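Local coordinates for versicolorin reductase (Brucella melitensis, PDB 4NIM), which probably catalyses NAD(P)(H)-dependent oxidation or reduction of a substrate not yet identified, as a member of the short-chain dehydrogenase/reductase family, at residues A[82-87]-A[92-97]; A[126-131]-A[171-176]; A[130-135]-A[148-153]; A[138-143]-A[187-192]. One frame throughout, in Å; residues are numbered along the deposited sequence.

In the fold
All four contacts belong to one Rossmann-type fold, and contacts 2, 3 and 4 follow helix 114-142 from its middle to its C-terminal end. Contact 3 is the most central: an isoleucine of the helix meets strand 147-153, and the contact's centre is about 6 Å from the centre of the chain. Contact 2 joins the same helix to helix 164-183 by apolar side chains, buried at P128 and L173 and more open at F129. Contact 4, centred about 17 Å from the chain centre, joins a buried F139-I189 pair to the polar R140 and N187 nearer the surface. Contact 1, centred about 15 Å from it, is buried like contact 3 and adds a weak backbone bond.

Contact 1 (A[82-87]-A[92-97]); sequences RIVAEA and GRLDIL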
loop_
_atom_site.group_PDB
_atom_site.type_symbol
_atom_site.label_atom_id
_atom_site.label_comp_id
_atom_site.label_asym_id
_atom_site.label_seq_id
_atom_site.Cartn_x
_atom_site.Cartn_y
_atom_site.Cartn_z
ATOM N N ARG A 82 1.039 -15.720 -3.906
ATOM C CA ARG A 82 1.103 -16.553 -2.695
ATOM C C ARG A 82 0.647 -15.811 -1.440
ATOM O O ARG A 82 0.059 -16.424 -0.525
ATOM C CB ARG A 82 2.504 -17.140 -2.492
ATOM C CG ARG A 82 2.546 -18.276 -1.472
ATOM C CD ARG A 82 3.756 -19.184 -1.672
ATOM N NE ARG A 82 5.010 -18.453 -1.559
ATOM C CZ ARG A 82 5.770 -18.120 -2.596
ATOM N NH1 ARG A 82 5.416 -18.465 -3.830
ATOM N NH2 ARG A 82 6.883 -17.430 -2.391
ATOM N N ILE A 83 0.883 -14.494 -1.381
ATOM C CA ILE A 83 0.459 -13.720 -0.228
ATOM C C ILE A 83 -1.038 -13.822 -0.001
ATOM O O ILE A 83 -1.543 -14.133 1.119
ATOM C CB ILE A 83 0.863 -12.254 -0.375
ATOM C CG1 ILE A 83 2.395 -12.149 -0.320
ATOM C CG2 ILE A 83 0.247 -11.424 0.727
ATOM C CD1 ILE A 83 2.921 -10.860 -0.876
ATOM N N VAL A 84 -1.758 -13.568 -1.064
ATOM C CA VAL A 84 -3.207 -13.596 -1.009
ATOM C C VAL A 84 -3.704 -15.045 -0.848
ATOM O O VAL A 84 -4.628 -15.288 -0.030
ATOM C CB VAL A 84 -3.836 -12.918 -2.237
ATOM C CG1 VAL A 84 -5.348 -13.095 -2.228
ATOM C CG2 VAL A 84 -3.485 -11.452 -2.259
ATOM N N ALA A 85 -3.055 -16.003 -1.527
ATOM C CA ALA A 85 -3.343 -17.426 -1.272
ATOM C C ALA A 85 -3.221 -17.809 0.205
ATOM O O ALA A 85 -3.983 -18.645 0.680
ATOM C CB ALA A 85 -2.446 -18.338 -2.079
ATOM N N GLU A 86 -2.273 -17.190 0.909
ATOM C CA GLU A 86 -2.049 -17.513 2.314
ATOM C C GLU A 86 -3.162 -16.975 3.201
ATOM O O GLU A 86 -3.469 -17.570 4.234
ATOM C CB GLU A 86 -0.665 -17.040 2.764
ATOM C CG GLU A 86 0.434 -18.066 2.504
ATOM C CD GLU A 86 0.357 -19.227 3.497
ATOM O OE1 GLU A 86 0.898 -19.111 4.626
ATOM O OE2 GLU A 86 -0.307 -20.235 3.181
ATOM N N ALA A 87 -3.781 -15.861 2.818
ATOM C CA ALA A 87 -4.946 -15.362 3.556
ATOM C C ALA A 87 -6.112 -16.308 3.468
ATOM O O ALA A 87 -6.756 -16.664 4.490
ATOM C CB ALA A 87 -5.348 -14.005 3.051
ATOM N N GLY A 92 -9.633 -18.364 5.108
ATOM C CA GLY A 92 -10.761 -18.764 4.228
ATOM C C GLY A 92 -11.470 -17.610 3.529
ATOM O O GLY A 92 -12.465 -17.807 2.869
ATOM N N ARG A 93 -10.988 -16.400 3.764
ATOM C CA ARG A 93 -11.585 -15.197 3.187
ATOM C C ARG A 93 -10.606 -14.019 3.291
ATOM O O ARG A 93 -9.554 -14.127 3.947
ATOM C CB ARG A 93 -12.892 -14.850 3.925
ATOM C CG ARG A 93 -12.747 -14.792 5.450
ATOM C CD ARG A 93 -14.078 -14.626 6.162
ATOM N NE ARG A 93 -13.919 -14.541 7.607
ATOM C CZ ARG A 93 -13.858 -13.407 8.302
ATOM N NH1 ARG A 93 -13.957 -12.230 7.698
ATOM N NH2 ARG A 93 -13.691 -13.456 9.614
ATOM N N LEU A 94 -10.955 -12.920 2.629
ATOM C CA LEU A 94 -10.197 -11.680 2.697
ATOM C C LEU A 94 -11.174 -10.502 2.765
ATOM O O LEU A 94 -12.216 -10.494 2.099
ATOM C CB LEU A 94 -9.264 -11.521 1.487
ATOM C CG LEU A 94 -8.302 -10.333 1.575
ATOM C CD1 LEU A 94 -7.358 -10.467 2.772
ATOM C CD2 LEU A 94 -7.528 -10.228 0.267
ATOM N N ASP A 95 -10.835 -9.493 3.559
ATOM C CA ASP A 95 -11.681 -8.278 3.670
ATOM C C ASP A 95 -10.995 -7.019 3.181
ATOM O O ASP A 95 -11.656 -6.151 2.625
ATOM C CB ASP A 95 -12.142 -8.029 5.113
ATOM C CG ASP A 95 -13.097 -9.081 5.597
ATOM O OD1 ASP A 95 -14.175 -9.208 5.006
ATOM O OD2 ASP A 95 -12.745 -9.842 6.522
ATOM N N ILE A 96 -9.689 -6.909 3.433
ATOM C CA ILE A 96 -8.930 -5.693 3.204
ATOM C C ILE A 96 -7.591 -6.044 2.572
ATOM O O ILE A 96 -6.956 -6.997 3.019
ATOM C CB ILE A 96 -8.703 -4.956 4.549
ATOM C CG1 ILE A 96 -10.039 -4.502 5.181
ATOM C CG2 ILE A 96 -7.779 -3.793 4.400
ATOM C CD1 ILE A 96 -9.972 -4.076 6.651
ATOM N N LEU A 97 -7.161 -5.296 1.536
ATOM C CA LEU A 97 -5.771 -5.286 1.060
ATOM C C LEU A 97 -5.158 -3.883 1.194
ATOM O O LEU A 97 -5.760 -2.907 0.786
ATOM C CB LEU A 97 -5.656 -5.724 -0.407
ATOM C CG LEU A 97 -4.317 -5.545 -1.128
ATOM C CD1 LEU A 97 -3.229 -6.454 -0.602
ATOM C CD2 LEU A 97 -4.468 -5.719 -2.635
#
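The backbones come closest at A87 and L94, whose CA atoms are 6.5 Å apart. Segment 82-87 is helical throughout. Segment 92-97 follows the end of that helix as a loop and enters a strand at I96. G92 is the first residue to leave helical geometry and has a positive phi of 79°, which favours glycine. Its N gives a weak hydrogen bond to A87 O, at 3.4 Å and with an N-H...O angle of 131°. The turn thus folds the chain back beside the helix.

L94 carries the side-chain contact. Its CG stands anti to the backbone N (chi1 -173°), and its two methyls meet different helix residues. CD1 lies 4.1 Å from CB of A87. CD2 lies 4.4 Å from CG1 of V84, one turn earlier, so this second touch is looser. A135 of helix 114-142 also packs on L94, and V19 of strand 17-20 touches it too. The side chain of R93 starts out away from the helix and takes no part in this apolar patch. Its NH1 forms a salt bridge of 2.9 Å with OD2 of D95, an atom that also accepts a bond from the backbone N of I17.

This is the helix-to-strand turn of a beta-alpha-beta unit in the Rossmann-type fold of short-chain dehydrogenases, leading from helix 77-91 into strand 96-99.

Contact 2 (A[126-131]-A[171-176]); sequences RAPFFL and GALDTL. With EDO (1,2-ethanediol), chain B.
The ring of F129 meets L176 obliquely. CD2 of F129 is 3.6 Å from CD1 of L176, and CE2 of the ring is 3.9 Å from the same methyl. The other methyl, CD2 of L176, reaches back to CA of F129 at 3.9 Å. The two side chains cross at about a right angle. F129 also covers a face of its neighbour in sequence: its CD1 lies 3.6 Å above the plane of the F130 ring, over the centre. With CG anti to the backbone N (chi1 -172°), the F129 ring has its CD2 edge at L176 and its CD1 over F130.

The second pair is deeper. CB of P128 lies 3.8 Å from CD1 of L173, again with the side chains nearly perpendicular. P128 has no amide N-H, and the helix is kinked here.

D174 takes no part in this packing. Its OD2 accepts a 2.6 Å hydrogen bond from O1 of a 1,2-ethanediol, probably from the crystallisation liquor. OD1 is hydrogen-bonded to OG of S152, and OD2 also to OG of S156 and ND2 of N195.

The contact packs helix 114-142 against helix 164-183 on one side of the parallel sheet. Beneath the pair, P128 touches N99 of strand 96-99, and L173 rests on N150 and S152 of strand 147-153.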
loop_
_atom_site.group_PDB
_atom_site.type_symbol
_atom_site.label_atom_id
_atom_site.label_comp_id
_atom_site.label_asym_id
_atom_site.label_seq_id
_atom_site.Cartn_x
_atom_site.Cartn_y
_atom_site.Cartn_z
ATOM N N ARG A 126 3.462 -3.191 -10.481
ATOM C CA ARG A 126 3.078 -4.558 -10.856
ATOM C C ARG A 126 2.609 -5.387 -9.615
ATOM O O ARG A 126 1.620 -6.139 -9.678
ATOM C CB ARG A 126 4.244 -5.265 -11.547
ATOM C CG ARG A 126 3.841 -6.570 -12.205
ATOM C CD ARG A 126 4.950 -7.136 -13.057
ATOM N NE ARG A 126 6.037 -7.669 -12.271
ATOM C CZ ARG A 126 7.239 -7.963 -12.753
ATOM N NH1 ARG A 126 7.513 -7.754 -14.036
ATOM N NH2 ARG A 126 8.187 -8.430 -11.961
ATOM N N ALA A 127 3.337 -5.272 -8.525
ATOM C CA ALA A 127 2.945 -6.010 -7.308
ATOM C C ALA A 127 1.539 -5.594 -6.868
ATOM O O ALA A 127 0.676 -6.465 -6.750
ATOM C CB ALA A 127 3.981 -5.908 -6.227
ATOM N N PRO A 128 1.255 -4.287 -6.732
ATOM C CA PRO A 128 -0.154 -3.947 -6.480
ATOM C C PRO A 128 -1.121 -4.496 -7.493
ATOM O O PRO A 128 -2.189 -4.964 -7.115
ATOM C CB PRO A 128 -0.133 -2.430 -6.457
ATOM C CG PRO A 128 1.234 -2.118 -5.862
ATOM C CD PRO A 128 2.141 -3.140 -6.450
ATOM N N PHE A 129 -0.810 -4.378 -8.796
ATOM C CA PHE A 129 -1.700 -4.937 -9.774
ATOM C C PHE A 129 -2.104 -6.400 -9.489
ATOM O O PHE A 129 -3.300 -6.736 -9.482
ATOM C CB PHE A 129 -1.106 -4.729 -11.202
ATOM C CG PHE A 129 -2.033 -5.096 -12.320
ATOM C CD1 PHE A 129 -2.256 -6.432 -12.683
ATOM C CD2 PHE A 129 -2.637 -4.092 -13.064
ATOM C CE1 PHE A 129 -3.126 -6.747 -13.727
ATOM C CE2 PHE A 129 -3.504 -4.393 -14.077
ATOM C CZ PHE A 129 -3.741 -5.709 -14.446
ATOM N N PHE A 130 -1.128 -7.272 -9.273
ATOM C CA PHE A 130 -1.400 -8.675 -9.137
ATOM C C PHE A 130 -1.922 -9.038 -7.724
ATOM O O PHE A 130 -2.751 -9.904 -7.610
ATOM C CB PHE A 130 -0.214 -9.516 -9.615
ATOM C CG PHE A 130 -0.125 -9.505 -11.076
ATOM C CD1 PHE A 130 -1.024 -10.262 -11.821
ATOM C CD2 PHE A 130 0.691 -8.630 -11.734
ATOM C CE1 PHE A 130 -1.035 -10.172 -13.205
ATOM C CE2 PHE A 130 0.671 -8.535 -13.119
ATOM C CZ PHE A 130 -0.180 -9.333 -13.850
ATOM N N LEU A 131 -1.567 -8.262 -6.722
ATOM C CA LEU A 131 -2.201 -8.433 -5.371
ATOM C C LEU A 131 -3.674 -8.036 -5.433
ATOM O O LEU A 131 -4.543 -8.714 -4.881
ATOM C CB LEU A 131 -1.481 -7.578 -4.335
ATOM C CG LEU A 131 -0.083 -8.096 -3.993
ATOM C CD1 LEU A 131 0.746 -6.986 -3.378
ATOM C CD2 LEU A 131 -0.240 -9.241 -3.024
ATOM N N GLY A 171 2.620 7.341 -10.527
ATOM C CA GLY A 171 1.569 7.810 -11.373
ATOM C C GLY A 171 0.800 6.690 -11.992
ATOM O O GLY A 171 -0.418 6.762 -12.106
ATOM N N ALA A 172 1.487 5.611 -12.341
ATOM C CA ALA A 172 0.793 4.454 -12.845
ATOM C C ALA A 172 -0.156 3.887 -11.779
ATOM O O ALA A 172 -1.287 3.475 -12.098
ATOM C CB ALA A 172 1.777 3.375 -13.263
ATOM N N LEU A 173 0.296 3.885 -10.534
ATOM C CA LEU A 173 -0.532 3.380 -9.451
ATOM C C LEU A 173 -1.832 4.196 -9.249
ATOM O O LEU A 173 -2.927 3.630 -9.012
ATOM C CB LEU A 173 0.290 3.286 -8.195
ATOM C CG LEU A 173 -0.400 2.675 -6.939
ATOM C CD1 LEU A 173 -0.740 1.224 -7.157
ATOM C CD2 LEU A 173 0.523 2.791 -5.780
ATOM N N ASP A 174 -1.726 5.511 -9.285
ATOM C CA ASP A 174 -2.906 6.380 -9.193
ATOM C C ASP A 174 -3.882 6.070 -10.310
ATOM O O ASP A 174 -5.082 5.972 -10.060
ATOM C CB ASP A 174 -2.548 7.848 -9.269
ATOM C CG ASP A 174 -1.779 8.363 -8.056
ATOM O OD1 ASP A 174 -1.367 7.542 -7.207
ATOM O OD2 ASP A 174 -1.637 9.637 -7.956
ATOM N N THR A 175 -3.404 6.004 -11.559
ATOM C CA THR A 175 -4.280 5.599 -12.628
ATOM C C THR A 175 -4.962 4.244 -12.424
ATOM O O THR A 175 -6.180 4.069 -12.635
ATOM C CB THR A 175 -3.567 5.633 -13.981
ATOM O OG1 THR A 175 -3.161 6.983 -14.223
ATOM C CG2 THR A 175 -4.503 5.156 -15.068
ATOM N N LEU A 176 -4.173 3.276 -12.001
ATOM C CA LEU A 176 -4.710 1.965 -11.614
ATOM C C LEU A 176 -5.760 1.991 -10.476
ATOM O O LEU A 176 -6.800 1.355 -10.586
ATOM C CB LEU A 176 -3.561 1.033 -11.261
ATOM C CG LEU A 176 -3.957 -0.425 -11.070
ATOM C CD1 LEU A 176 -4.458 -1.037 -12.358
ATOM C CD2 LEU A 176 -2.785 -1.226 -10.463
HETATM C C1 EDO B . -2.265 12.147 -10.127
HETATM O O1 EDO B . -3.091 11.392 -9.208
HETATM C C2 EDO B . -1.403 11.252 -11.035
HETATM O O2 EDO B . -2.132 10.583 -12.099
#

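Contact 3 (A[130-135]-A[148-153]); sequences FLIQEA and IVNVSS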
loop_
_atom_site.group_PDB
_atom_site.type_symbol
_atom_site.label_atom_id
_atom_site.label_comp_id
_atom_site.label_asym_id
_atom_site.label_seq_id
_atom_site.Cartn_x
_atom_site.Cartn_y
_atom_site.Cartn_z
ATOM N N PHE A 130 -1.128 -7.272 -9.273
ATOM C CA PHE A 130 -1.400 -8.675 -9.137
ATOM C C PHE A 130 -1.922 -9.038 -7.724
ATOM O O PHE A 130 -2.751 -9.904 -7.610
ATOM C CB PHE A 130 -0.214 -9.516 -9.615
ATOM C CG PHE A 130 -0.125 -9.505 -11.076
ATOM C CD1 PHE A 130 -1.024 -10.262 -11.821
ATOM C CD2 PHE A 130 0.691 -8.630 -11.734
ATOM C CE1 PHE A 130 -1.035 -10.172 -13.205
ATOM C CE2 PHE A 130 0.671 -8.535 -13.119
ATOM C CZ PHE A 130 -0.180 -9.333 -13.850
ATOM N N LEU A 131 -1.567 -8.262 -6.722
ATOM C CA LEU A 131 -2.201 -8.433 -5.371
ATOM C C LEU A 131 -3.674 -8.036 -5.433
ATOM O O LEU A 131 -4.543 -8.714 -4.881
ATOM C CB LEU A 131 -1.481 -7.578 -4.335
ATOM C CG LEU A 131 -0.083 -8.096 -3.993
ATOM C CD1 LEU A 131 0.746 -6.986 -3.378
ATOM C CD2 LEU A 131 -0.240 -9.241 -3.024
ATOM N N ILE A 132 -3.952 -6.961 -6.177
ATOM C CA ILE A 132 -5.313 -6.505 -6.368
ATOM C C ILE A 132 -6.106 -7.559 -7.145
ATOM O O ILE A 132 -7.236 -7.882 -6.764
ATOM C CB ILE A 132 -5.360 -5.137 -7.083
ATOM C CG1 ILE A 132 -4.915 -4.015 -6.131
ATOM C CG2 ILE A 132 -6.771 -4.809 -7.567
ATOM C CD1 ILE A 132 -4.538 -2.710 -6.813
ATOM N N GLN A 133 -5.534 -8.044 -8.249
ATOM C CA GLN A 133 -6.158 -9.129 -9.030
ATOM C C GLN A 133 -6.599 -10.272 -8.104
ATOM O O GLN A 133 -7.747 -10.748 -8.187
ATOM C CB GLN A 133 -5.201 -9.625 -10.090
ATOM C CG GLN A 133 -5.676 -10.813 -10.922
ATOM C CD GLN A 133 -4.824 -10.991 -12.150
ATOM O OE1 GLN A 133 -4.900 -10.200 -13.116
ATOM N NE2 GLN A 133 -4.026 -12.019 -12.148
ATOM N N GLU A 134 -5.669 -10.774 -7.311
ATOM C CA GLU A 134 -5.982 -11.899 -6.453
ATOM C C GLU A 134 -6.990 -11.555 -5.362
ATOM O O GLU A 134 -7.821 -12.391 -5.002
ATOM C CB GLU A 134 -4.708 -12.499 -5.823
ATOM C CG GLU A 134 -3.792 -13.173 -6.822
ATOM C CD GLU A 134 -4.500 -14.257 -7.609
ATOM O OE1 GLU A 134 -5.140 -15.128 -7.019
ATOM O OE2 GLU A 134 -4.442 -14.230 -8.857
ATOM N N ALA A 135 -6.883 -10.360 -4.779
ATOM C CA ALA A 135 -7.825 -9.977 -3.704
ATOM C C ALA A 135 -9.249 -9.872 -4.263
ATOM O O ALA A 135 -10.201 -10.375 -3.677
ATOM C CB ALA A 135 -7.398 -8.662 -3.075
ATOM N N ILE A 148 -9.636 -1.952 -0.618
ATOM C CA ILE A 148 -8.234 -1.885 -0.985
ATOM C C ILE A 148 -7.701 -0.448 -0.762
ATOM O O ILE A 148 -8.374 0.545 -1.112
ATOM C CB ILE A 148 -8.074 -2.273 -2.454
ATOM C CG1 ILE A 148 -8.658 -3.691 -2.676
ATOM C CG2 ILE A 148 -6.632 -2.201 -2.871
ATOM C CD1 ILE A 148 -8.567 -4.168 -4.101
ATOM N N VAL A 149 -6.506 -0.350 -0.194
ATOM C CA VAL A 149 -5.824 0.951 0.038
ATOM C C VAL A 149 -4.444 0.854 -0.598
ATOM O O VAL A 149 -3.626 0.006 -0.242
ATOM C CB VAL A 149 -5.704 1.343 1.506
ATOM C CG1 VAL A 149 -5.048 2.722 1.659
ATOM C CG2 VAL A 149 -7.061 1.331 2.203
ATOM N N ASN A 150 -4.227 1.653 -1.631
ATOM C CA ASN A 150 -2.921 1.782 -2.233
ATOM C C ASN A 150 -2.130 2.927 -1.606
ATOM O O ASN A 150 -2.647 4.053 -1.488
ATOM C CB ASN A 150 -3.078 2.012 -3.727
ATOM C CG ASN A 150 -3.688 0.804 -4.414
ATOM O OD1 ASN A 150 -3.425 -0.326 -3.989
ATOM N ND2 ASN A 150 -4.513 1.027 -5.430
ATOM N N VAL A 151 -0.902 2.668 -1.197
ATOM C CA VAL A 151 -0.067 3.742 -0.663
ATOM C C VAL A 151 0.800 4.257 -1.833
ATOM O O VAL A 151 1.727 3.581 -2.293
ATOM C CB VAL A 151 0.805 3.293 0.476
ATOM C CG1 VAL A 151 1.673 4.464 0.999
ATOM C CG2 VAL A 151 -0.072 2.761 1.640
ATOM N N SER A 152 0.445 5.425 -2.330
ATOM C CA SER A 152 1.143 6.045 -3.425
ATOM C C SER A 152 1.913 7.246 -2.852
ATOM O O SER A 152 2.294 7.226 -1.689
ATOM C CB SER A 152 0.170 6.463 -4.514
ATOM O OG SER A 152 0.851 6.959 -5.646
ATOM N N SER A 153 2.251 8.225 -3.698
ATOM C CA SER A 153 3.175 9.271 -3.295
ATOM C C SER A 153 2.712 10.653 -3.695
ATOM O O SER A 153 2.017 10.821 -4.701
ATOM C CB SER A 153 4.542 8.951 -3.934
ATOM O OG SER A 153 5.503 9.952 -3.665
#
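I132 meets I148 and N150 through its CG1, CG2 and CD1. Its CG2 lies 4.0 Å from CD1 of I148. Its CG1 lies 4.1 Å from CG2 of the same residue, so the two isoleucines meet along their branches, at an oblique angle. The end of the side chain goes further: CD1 of I132 is 3.9 Å from OD1 of N150 and 4.0 Å from its ND2. It therefore touches both ends of the amide in van der Waals contact. I132 and N150 approach from opposite directions. CG1 of I132 is anti to its carbonyl carbon (chi1 -73°), and chi2 of 163° extends CD1 toward the strand.

This is a helix laid on the parallel sheet of a Rossmann-type fold. Helix 114-142 leads by a right-handed crossover from strand 96-99 to its neighbour 147-153, and I132 reaches both strands, touching L97 and N99 as well.

The amide of N150 is buried, but its polar atoms have partners beyond the apolar pair. OD1 accepts a hydrogen bond from ND2 of N99, and ND2 bonds to OG1 of T177. These bonds tie the amide to the neighbouring strand 96-99 and to helix 164-183. V180 of that helix also packs on I132. Backbone bonds of I148 with R190 and N192, and of N150 with N192, join the strand to its other neighbour, 190-196.

Contact 4 (A[138-143]-A[187-192]); sequences LFRRDR and NRIRVN
I189 holds CG1 anti to its carbonyl carbon (chi1 -62°), which puts CD1 at CB of F139 and leaves CG2 for the ring. F139 has CG anti to its own carbonyl carbon (chi1 -65°), with CD2 on the I189 side. CG2 of I189 lies 3.7 Å from CD2 and 4.0 Å from CE2 of F139. This methyl comes to the ring obliquely. CD1 of I189 is 3.7 Å from CB of F139. I189 thus crosses F139 at a slant, touching it at CB and at the ring.

The outer part of the contact is looser. CG of R140 lies 3.9 Å from ND2 of N187, so it is the aliphatic part of the arginine that touches the amide. The chain of R140 bends at chi3. ND2 of N187 then lies at the edge of the R140 guanidinium, near its plane, with the amide plane turned 52° from it. R141 grips its neighbour D142 side-on: NE bonds to OD1 at 3.0 Å and NH2 to OD2 at 2.9 Å. NH1 of R141 also forms a salt bridge with D88 of helix 77-91. R143, with positive phi, forms a Schellman motif after the last turn.

The contact sets the C-terminal turn of helix 114-142 against the loop leading into strand 190-196. F139 also packs on I148 of the adjacent strand 147-153, and I189 touches V184, just after helix 164-183.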
loop_
_atom_site.group_PDB
_atom_site.type_symbol
_atom_site.label_atom_id
_atom_site.label_comp_id
_atom_site.label_asym_id
_atom_site.label_seq_id
_atom_site.Cartn_x
_atom_site.Cartn_y
_atom_site.Cartn_z
ATOM N N LEU A 138 -10.998 -13.195 -4.562
ATOM C CA LEU A 138 -11.572 -13.651 -3.258
ATOM C C LEU A 138 -12.795 -12.826 -2.865
ATOM O O LEU A 138 -13.778 -13.371 -2.362
ATOM C CB LEU A 138 -10.533 -13.583 -2.152
ATOM C CG LEU A 138 -9.337 -14.526 -2.335
ATOM C CD1 LEU A 138 -8.488 -14.499 -1.071
ATOM C CD2 LEU A 138 -9.777 -15.926 -2.695
ATOM N N PHE A 139 -12.733 -11.507 -3.057
ATOM C CA PHE A 139 -13.878 -10.675 -2.705
ATOM C C PHE A 139 -15.116 -11.161 -3.466
ATOM O O PHE A 139 -16.178 -11.356 -2.864
ATOM C CB PHE A 139 -13.652 -9.224 -3.010
ATOM C CG PHE A 139 -12.545 -8.561 -2.203
ATOM C CD1 PHE A 139 -12.206 -8.975 -0.911
ATOM C CD2 PHE A 139 -11.904 -7.442 -2.735
ATOM C CE1 PHE A 139 -11.210 -8.312 -0.199
ATOM C CE2 PHE A 139 -10.907 -6.785 -2.045
ATOM C CZ PHE A 139 -10.572 -7.224 -0.764
ATOM N N ARG A 140 -14.964 -11.386 -4.765
ATOM C CA ARG A 140 -16.084 -11.873 -5.586
ATOM C C ARG A 140 -16.575 -13.259 -5.185
ATOM O O ARG A 140 -17.780 -13.496 -5.174
ATOM C CB ARG A 140 -15.715 -11.877 -7.058
ATOM C CG ARG A 140 -15.491 -10.474 -7.588
ATOM C CD ARG A 140 -14.829 -10.480 -8.947
ATOM N NE ARG A 140 -15.688 -10.884 -10.054
ATOM C CZ ARG A 140 -15.604 -12.021 -10.734
ATOM N NH1 ARG A 140 -14.723 -12.966 -10.435
ATOM N NH2 ARG A 140 -16.355 -12.159 -11.789
ATOM N N ARG A 141 -15.651 -14.186 -4.926
ATOM C CA ARG A 141 -16.000 -15.547 -4.600
ATOM C C ARG A 141 -16.901 -15.556 -3.349
ATOM O O ARG A 141 -17.868 -16.326 -3.293
ATOM C CB ARG A 141 -14.730 -16.356 -4.308
ATOM C CG ARG A 141 -15.025 -17.808 -3.966
ATOM C CD ARG A 141 -13.796 -18.524 -3.466
ATOM N NE ARG A 141 -13.513 -18.133 -2.093
ATOM C CZ ARG A 141 -12.389 -18.407 -1.452
ATOM N NH1 ARG A 141 -11.419 -19.103 -2.058
ATOM N NH2 ARG A 141 -12.250 -17.993 -0.196
ATOM N N ASP A 142 -16.588 -14.716 -2.357
ATOM C CA ASP A 142 -17.276 -14.791 -1.067
ATOM C C ASP A 142 -18.267 -13.609 -0.897
ATOM O O ASP A 142 -18.818 -13.434 0.165
ATOM C CB ASP A 142 -16.270 -14.836 0.079
ATOM C CG ASP A 142 -15.413 -16.076 0.070
ATOM O OD1 ASP A 142 -15.857 -17.091 -0.487
ATOM O OD2 ASP A 142 -14.292 -16.036 0.619
ATOM N N ARG A 143 -18.489 -12.816 -1.952
ATOM C CA ARG A 143 -19.481 -11.724 -1.919
ATOM C C ARG A 143 -19.120 -10.728 -0.862
ATOM O O ARG A 143 -19.976 -10.323 -0.059
ATOM C CB ARG A 143 -20.913 -12.280 -1.650
ATOM N N ASN A 187 -19.709 -4.031 -7.630
ATOM C CA ASN A 187 -19.348 -5.025 -6.634
ATOM C C ASN A 187 -19.296 -4.474 -5.217
ATOM O O ASN A 187 -19.267 -5.265 -4.268
ATOM C CB ASN A 187 -17.993 -5.642 -6.926
ATOM C CG ASN A 187 -17.902 -6.199 -8.298
ATOM O OD1 ASN A 187 -17.779 -5.445 -9.271
ATOM N ND2 ASN A 187 -17.941 -7.537 -8.416
ATOM N N ARG A 188 -19.274 -3.148 -5.072
ATOM C CA ARG A 188 -19.086 -2.517 -3.769
ATOM C C ARG A 188 -17.729 -2.897 -3.177
ATOM O O ARG A 188 -17.572 -3.027 -1.948
ATOM C CB ARG A 188 -20.266 -2.829 -2.822
ATOM C CG ARG A 188 -21.565 -2.218 -3.326
ATOM C CD ARG A 188 -22.708 -2.340 -2.316
ATOM N NE ARG A 188 -23.535 -3.508 -2.600
ATOM C CZ ARG A 188 -24.418 -4.048 -1.763
ATOM N NH1 ARG A 188 -24.638 -3.525 -0.556
ATOM N NH2 ARG A 188 -25.101 -5.124 -2.145
ATOM N N ILE A 189 -16.761 -3.091 -4.081
ATOM C CA ILE A 189 -15.378 -3.231 -3.705
ATOM C C ILE A 189 -14.751 -1.859 -3.869
ATOM O O ILE A 189 -14.794 -1.277 -4.990
ATOM C CB ILE A 189 -14.617 -4.262 -4.560
ATOM C CG1 ILE A 189 -15.218 -5.641 -4.389
ATOM C CG2 ILE A 189 -13.132 -4.232 -4.172
ATOM C CD1 ILE A 189 -14.835 -6.661 -5.466
ATOM N N ARG A 190 -14.140 -1.342 -2.791
ATOM C CA ARG A 190 -13.704 0.054 -2.780
ATOM C C ARG A 190 -12.199 0.066 -2.882
ATOM O O ARG A 190 -11.559 -0.801 -2.290
ATOM C CB ARG A 190 -14.149 0.763 -1.516
ATOM C CG ARG A 190 -15.650 0.758 -1.411
ATOM C CD ARG A 190 -16.129 1.539 -0.212
ATOM N NE ARG A 190 -15.541 1.075 1.035
ATOM C CZ ARG A 190 -14.639 1.741 1.768
ATOM N NH1 ARG A 190 -14.177 2.942 1.409
ATOM N NH2 ARG A 190 -14.258 1.230 2.940
ATOM N N VAL A 191 -11.677 0.934 -3.735
ATOM C CA VAL A 191 -10.227 1.069 -3.961
ATOM C C VAL A 191 -9.830 2.546 -3.914
ATOM O O VAL A 191 -10.237 3.338 -4.767
ATOM C CB VAL A 191 -9.806 0.484 -5.311
ATOM C CG1 VAL A 191 -8.280 0.382 -5.393
ATOM C CG2 VAL A 191 -10.464 -0.892 -5.542
ATOM N N ASN A 192 -9.003 2.892 -2.953
ATOM C CA ASN A 192 -8.624 4.264 -2.713
ATOM C C ASN A 192 -7.135 4.365 -2.540
ATOM O O ASN A 192 -6.445 3.361 -2.226
ATOM C CB ASN A 192 -9.321 4.800 -1.478
ATOM C CG ASN A 192 -10.804 4.943 -1.670
ATOM O OD1 ASN A 192 -11.280 5.808 -2.402
ATOM N ND2 ASN A 192 -11.544 4.114 -0.969
#